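Local coordinates for receptor-like protein kinase ANXUR1 (Arabidopsis thaliana, PDB 6FIG) that probably serves as a receptor-like kinase in plant reproduction, its ectodomain, built of tandem malectin-like folds, lying ahead of a serine/threonine kinase, at residues S34-A39 with T54-T59; K265-W270 with Q348-T353. All blocks are in the same frame, centred on the assembly; numbering follows the deposited sequence.

Contact 1: residues S34-A39 with T54-T59; sequences SIHATA and TARIFT. With CA (calcium ion), chain I.
The Arg56 side chain leaves the backbone with CG trans to N (chi1 -173°) and then bends at chi3, which folds its guanidinium back over the neighbouring strand, where Ser34, whose OG sits between its own N and carbonyl carbon, meets it. Arg56 NH1 donates to Ser34 OG at 2.8 Å, the oxygen tilted 22° from the guanidinium plane. A water accepts from the same NH1 at 2.8 Å and lies at the edge of the group. One of two modelled His36 conformers places NE2 of His36 3.1 Å from NH2 of Arg56, ring and guanidinium planes 77° apart, so this approach is tentative. Asp25 holds Arg56 NE in a salt bridge, so the guanidinium is fixed from several directions.

On the other face Ala37 CB packs on Ile57 CG1 at 3.8 Å. Backbone bonds hold 35-38 antiparallel to 54-58: Ala37 and Ala55 exchange a reciprocal pair, with Ala55 N to Ala37 O at 2.8 Å, and Ile57 N reaches Ile35 O at 3.1 Å. At the start of its strand, Thr54 binds calcium with both O and OG1, each at 2.4 Å; Ser7, Cys8, Pro51 and Asn154 supply the remaining ligands. Strand 54-58 pairs on its other side with 151-161, leaving 35-38 at the edge of this part of the malectin-like domain, with a calcium site at the Thr54 end of the pair.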
loop_
_atom_site.group_PDB
_atom_site.type_symbol
_atom_site.label_atom_id
_atom_site.label_comp_id
_atom_site.label_asym_id
_atom_site.label_seq_id
_atom_site.Cartn_x
_atom_site.Cartn_y
_atom_site.Cartn_z
ATOM N N SER A 34 -26.470 12.350 -12.970
ATOM C CA SER A 34 -25.530 13.268 -12.347
ATOM C C SER A 34 -24.663 13.828 -13.430
ATOM O O SER A 34 -24.623 13.276 -14.536
ATOM C CB SER A 34 -24.633 12.533 -11.331
ATOM O OG SER A 34 -23.970 11.447 -11.959
ATOM N N ILE A 35 -23.984 14.926 -13.133
ATOM C CA ILE A 35 -22.967 15.459 -14.030
ATOM C C ILE A 35 -21.687 15.757 -13.268
ATOM O O ILE A 35 -21.704 15.934 -12.032
ATOM C CB ILE A 35 -23.415 16.741 -14.760
ATOM C CG1 ILE A 35 -23.803 17.840 -13.754
ATOM C CG2 ILE A 35 -24.524 16.404 -15.756
ATOM C CD1 ILE A 35 -24.094 19.171 -14.416
ATOM N N HIS A 36 -20.588 15.786 -14.021
ATOM C CA HIS A 36 -19.276 16.237 -13.537
ATOM C C HIS A 36 -19.319 17.744 -13.377
ATOM O O HIS A 36 -19.990 18.435 -14.165
ATOM C CB HIS A 36 -18.175 15.935 -14.566
ATOM C CG HIS A 36 -17.910 14.478 -14.782
ATOM N ND1 HIS A 36 -16.816 14.026 -15.492
ATOM C CD2 HIS A 36 -18.588 13.373 -14.394
ATOM C CE1 HIS A 36 -16.836 12.706 -15.535
ATOM N NE2 HIS A 36 -17.900 12.285 -14.878
ATOM N N ALA A 37 -18.594 18.268 -12.402
ATOM C CA ALA A 37 -18.437 19.705 -12.249
ATOM C C ALA A 37 -17.057 20.021 -11.724
ATOM O O ALA A 37 -16.491 19.259 -10.949
ATOM C CB ALA A 37 -19.497 20.274 -11.322
ATOM N N THR A 38 -16.519 21.157 -12.150
ATOM C CA THR A 38 -15.253 21.646 -11.637
ATOM C C THR A 38 -15.516 22.906 -10.826
ATOM O O THR A 38 -16.286 23.786 -11.257
ATOM C CB THR A 38 -14.264 21.924 -12.782
ATOM O OG1 THR A 38 -14.224 20.778 -13.647
ATOM C CG2 THR A 38 -12.856 22.197 -12.236
ATOM N N ALA A 39 -14.873 22.996 -9.663
ATOM C CA ALA A 39 -15.018 24.156 -8.785
ATOM C C ALA A 39 -14.490 25.414 -9.476
ATOM O O ALA A 39 -13.492 25.345 -10.188
ATOM C CB ALA A 39 -14.275 23.948 -7.489
ATOM N N THR A 54 -12.863 18.758 -8.313
ATOM C CA THR A 54 -13.842 18.130 -9.176
ATOM C C THR A 54 -14.899 17.487 -8.312
ATOM O O THR A 54 -14.582 16.934 -7.269
ATOM C CB THR A 54 -13.173 17.062 -10.042
ATOM O OG1 THR A 54 -12.315 16.252 -9.209
ATOM C CG2 THR A 54 -12.368 17.723 -11.134
ATOM N N ALA A 55 -16.148 17.540 -8.756
ATOM C CA ALA A 55 -17.247 16.961 -8.009
ATOM C C ALA A 55 -18.208 16.285 -8.940
ATOM O O ALA A 55 -18.201 16.523 -10.144
ATOM C CB ALA A 55 -17.960 18.036 -7.196
ATOM N N ARG A 56 -19.021 15.415 -8.364
ATOM C CA ARG A 56 -20.227 14.956 -9.008
ATOM C C ARG A 56 -21.380 15.636 -8.269
ATOM O O ARG A 56 -21.368 15.704 -7.044
ATOM C CB ARG A 56 -20.331 13.440 -8.905
ATOM C CG ARG A 56 -21.487 12.884 -9.704
ATOM C CD ARG A 56 -21.425 11.384 -9.852
ATOM N NE ARG A 56 -20.302 10.966 -10.686
ATOM C CZ ARG A 56 -20.249 11.017 -12.014
ATOM N NH1 ARG A 56 -21.257 11.497 -12.745
ATOM N NH2 ARG A 56 -19.147 10.579 -12.619
ATOM N N ILE A 57 -22.379 16.092 -9.015
ATOM C CA ILE A 57 -23.514 16.832 -8.467
ATOM C C ILE A 57 -24.783 15.996 -8.696
ATOM O O ILE A 57 -25.021 15.539 -9.815
ATOM C CB ILE A 57 -23.691 18.192 -9.174
ATOM C CG1 ILE A 57 -22.362 18.976 -9.256
ATOM C CG2 ILE A 57 -24.747 19.034 -8.459
ATOM C CD1 ILE A 57 -21.743 19.335 -7.929
ATOM N N PHE A 58 -25.565 15.799 -7.629
ATOM C CA PHE A 58 -26.808 15.032 -7.660
ATOM C C PHE A 58 -27.980 15.949 -7.349
ATOM O O PHE A 58 -28.026 16.552 -6.282
ATOM C CB PHE A 58 -26.788 13.895 -6.619
ATOM C CG PHE A 58 -25.603 12.985 -6.719
ATOM C CD1 PHE A 58 -25.432 12.196 -7.838
ATOM C CD2 PHE A 58 -24.676 12.905 -5.679
ATOM C CE1 PHE A 58 -24.357 11.326 -7.937
ATOM C CE2 PHE A 58 -23.589 12.039 -5.777
ATOM C CZ PHE A 58 -23.434 11.261 -6.911
ATOM N N THR A 59 -28.943 16.040 -8.264
ATOM C CA THR A 59 -30.174 16.815 -8.002
ATOM C C THR A 59 -31.377 15.936 -7.675
ATOM O O THR A 59 -32.480 16.435 -7.500
ATOM C CB THR A 59 -30.492 17.760 -9.159
ATOM O OG1 THR A 59 -30.690 16.991 -10.344
ATOM C CG2 THR A 59 -29.343 18.724 -9.366
HETATM CA CA CA I . -13.197 14.963 -7.384
HETATM O O HOH W 1 -21.692 11.847 -15.520
#

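Contact 2: residues K265-W270 with Q348-T353; sequences KSNLTW and QMTPST. With NAG (2-acetamido-2-deoxy-beta-D-glucopyranose), chain D.
Met349 packs against both Leu268 and Trp270 on the buried side of this strand pair. Its CG lies 4.1 Å from Leu268 CB and equally far from Trp270 CZ3, which it meets near the plane of the indole. The sulfur follows the same edgewise approach: Met349 SD is 5.4 Å from the centroid of the six-membered ring and 82° off its normal, a Met-aromatic contact at the ring edge. Leu364 backs both Met349 and Trp270, while Asp214 accepts from the indole NE1 and helps fix the ring's rotation.

Leu268 and Met349 form an antiparallel hydrogen-bonded pair, with Leu268 N to Met349 O at 2.8 Å and the return bond from Met349 N to Leu268 O. Strand 268-273 is one of the two outermost strands of a four-stranded antiparallel sheet within the malectin-like domain, and 344-351 continues inward to 299-303.

The opposite face, bearing Thr269 and Gln348, is looser and partly exposed. These two side chains run side by side, joined by a weak bond from Gln348 NE2 to Thr269 OG1 at 3.3 Å. Beyond CG the Gln348 chain is extended (chi2 175°), which carries its amide to the sugar, where OE1 lies 2.6 Å from O6 of the N-acetylglucosamine. That sugar is N-linked, its C1 bonded covalently to Asn267 ND2. Asn267 OD1 turns toward Thr350, 3.2 Å from its CB. Past the paired residues, Thr350 OG1 donates to Ser266 O at 2.8 Å, approaching from above the carbonyl plane (38° out of it); Gln256 NE2 is a second donor to this oxygen.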
loop_
_atom_site.group_PDB
_atom_site.type_symbol
_atom_site.label_atom_id
_atom_site.label_comp_id
_atom_site.label_asym_id
_atom_site.label_seq_id
_atom_site.Cartn_x
_atom_site.Cartn_y
_atom_site.Cartn_z
ATOM N N LYS A 265 -0.204 21.488 40.544
ATOM C CA LYS A 265 -1.181 22.564 40.622
ATOM C C LYS A 265 -1.972 22.782 39.347
ATOM O O LYS A 265 -2.713 23.745 39.261
ATOM C CB LYS A 265 -0.471 23.863 41.033
ATOM C CG LYS A 265 0.137 23.770 42.421
ATOM C CD LYS A 265 1.037 24.951 42.722
ATOM C CE LYS A 265 1.618 24.857 44.121
ATOM N NZ LYS A 265 2.614 25.930 44.330
ATOM N N SER A 266 -1.859 21.875 38.377
ATOM C CA SER A 266 -2.535 22.072 37.094
ATOM C C SER A 266 -2.877 20.773 36.385
ATOM O O SER A 266 -2.308 19.714 36.662
ATOM C CB SER A 266 -1.667 22.946 36.187
ATOM O OG SER A 266 -0.381 22.375 36.018
ATOM N N ASN A 267 -3.827 20.881 35.454
ATOM C CA ASN A 267 -4.160 19.809 34.537
ATOM C C ASN A 267 -3.641 20.202 33.160
ATOM O O ASN A 267 -3.704 21.378 32.763
ATOM C CB ASN A 267 -5.675 19.654 34.420
ATOM C CG ASN A 267 -6.291 18.752 35.475
ATOM O OD1 ASN A 267 -5.969 17.550 35.580
ATOM N ND2 ASN A 267 -7.226 19.317 36.231
ATOM N N LEU A 268 -3.144 19.220 32.434
ATOM C CA LEU A 268 -3.002 19.331 30.988
ATOM C C LEU A 268 -4.394 19.015 30.440
ATOM O O LEU A 268 -4.970 17.987 30.780
ATOM C CB LEU A 268 -1.956 18.350 30.524
ATOM C CG LEU A 268 -1.294 18.414 29.166
ATOM C CD1 LEU A 268 -0.726 19.791 28.885
ATOM C CD2 LEU A 268 -0.188 17.358 29.155
ATOM N N THR A 269 -4.952 19.928 29.643
ATOM C CA THR A 269 -6.358 19.855 29.254
ATOM C C THR A 269 -6.527 20.013 27.743
ATOM O O THR A 269 -6.059 20.998 27.174
ATOM C CB THR A 269 -7.161 20.959 29.957
ATOM O OG1 THR A 269 -7.042 20.812 31.383
ATOM C CG2 THR A 269 -8.659 20.927 29.572
ATOM N N TRP A 270 -7.200 19.039 27.141
ATOM C CA TRP A 270 -7.622 19.104 25.728
ATOM C C TRP A 270 -9.141 19.244 25.683
ATOM O O TRP A 270 -9.845 18.664 26.509
ATOM C CB TRP A 270 -7.229 17.844 24.970
ATOM C CG TRP A 270 -5.769 17.549 24.811
ATOM C CD1 TRP A 270 -4.988 17.832 23.727
ATOM C CD2 TRP A 270 -4.907 16.892 25.761
ATOM N NE1 TRP A 270 -3.698 17.381 23.932
ATOM C CE2 TRP A 270 -3.622 16.802 25.171
ATOM C CE3 TRP A 270 -5.099 16.366 27.045
ATOM C CZ2 TRP A 270 -2.549 16.205 25.810
ATOM C CZ3 TRP A 270 -4.036 15.759 27.668
ATOM C CH2 TRP A 270 -2.771 15.693 27.060
ATOM N N GLN A 348 -8.376 15.509 30.626
ATOM C CA GLN A 348 -7.449 16.195 31.547
ATOM C C GLN A 348 -6.546 15.194 32.207
ATOM O O GLN A 348 -6.977 14.097 32.499
ATOM C CB GLN A 348 -8.204 16.971 32.607
ATOM C CG GLN A 348 -9.037 18.096 32.032
ATOM C CD GLN A 348 -9.869 18.760 33.077
ATOM O OE1 GLN A 348 -10.784 18.145 33.636
ATOM N NE2 GLN A 348 -9.543 20.016 33.393
ATOM N N MET A 349 -5.284 15.563 32.393
ATOM C CA MET A 349 -4.384 14.753 33.207
ATOM C C MET A 349 -3.530 15.608 34.133
ATOM O O MET A 349 -3.212 16.754 33.838
ATOM C CB MET A 349 -3.543 13.781 32.369
ATOM C CG MET A 349 -2.729 14.366 31.245
ATOM S SD MET A 349 -1.911 13.048 30.296
ATOM C CE MET A 349 -3.229 12.022 29.769
ATOM N N THR A 350 -3.172 15.008 35.270
ATOM C CA THR A 350 -2.438 15.702 36.325
ATOM C C THR A 350 -1.725 14.606 37.107
ATOM O O THR A 350 -2.178 13.465 37.094
ATOM C CB THR A 350 -3.393 16.545 37.216
ATOM O OG1 THR A 350 -2.656 17.401 38.112
ATOM C CG2 THR A 350 -4.326 15.662 38.040
ATOM N N PRO A 351 -0.635 14.938 37.816
ATOM C CA PRO A 351 0.050 13.845 38.511
ATOM C C PRO A 351 -0.773 13.286 39.667
ATOM O O PRO A 351 -1.546 14.010 40.296
ATOM C CB PRO A 351 1.318 14.523 39.080
ATOM C CG PRO A 351 1.447 15.792 38.310
ATOM C CD PRO A 351 0.055 16.219 38.040
ATOM N N SER A 352 -0.563 12.001 39.940
ATOM C CA SER A 352 -1.126 11.369 41.122
ATOM C C SER A 352 -0.079 11.440 42.227
ATOM O O SER A 352 1.128 11.335 41.975
ATOM C CB SER A 352 -1.464 9.906 40.835
ATOM O OG SER A 352 -1.878 9.230 42.018
ATOM N N THR A 353 -0.548 11.595 43.454
ATOM C CA THR A 353 0.330 11.445 44.605
ATOM C C THR A 353 0.294 10.024 45.181
ATOM O O THR A 353 1.057 9.716 46.123
ATOM C CB THR A 353 -0.014 12.454 45.707
ATOM O OG1 THR A 353 -1.400 12.333 46.045
ATOM C CG2 THR A 353 0.294 13.874 45.233
HETATM C C1 NAG D . -7.983 18.608 37.225
HETATM C C2 NAG D . -8.092 19.339 38.548
HETATM C C3 NAG D . -9.147 18.700 39.444
HETATM C C4 NAG D . -10.443 18.428 38.699
HETATM C C5 NAG D . -10.141 17.619 37.446
HETATM C C6 NAG D . -11.355 17.193 36.627
HETATM C C7 NAG D . -5.964 20.314 39.313
HETATM C C8 NAG D . -4.640 19.997 39.963
HETATM N N2 NAG D . -6.770 19.260 39.158
HETATM O O3 NAG D . -9.408 19.574 40.542
HETATM O O4 NAG D . -11.316 17.658 39.531
HETATM O O5 NAG D . -9.281 18.428 36.655
HETATM O O6 NAG D . -11.965 18.320 35.989
HETATM O O7 NAG D . -6.263 21.453 38.966
#

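In the fold
Contact 1 closes before contact 2 opens along the chain, and the two lie on opposite sides of its centre. Their centres are 49 Å apart and their nearest atoms about 32 Å, so neither touches the other. Both are antiparallel strand pairs within the malectin-like region of the chain, but they have no strand in common: 54-58 pairs onward with 151-161, whereas 344-351 pairs with 299-303 in a separate four-stranded sheet. Their attachments differ too, a calcium ion at contact 1 and an N-linked glycan at contact 2. This wide separation is consistent with their lying in different halves of a tandem malectin-like ectodomain.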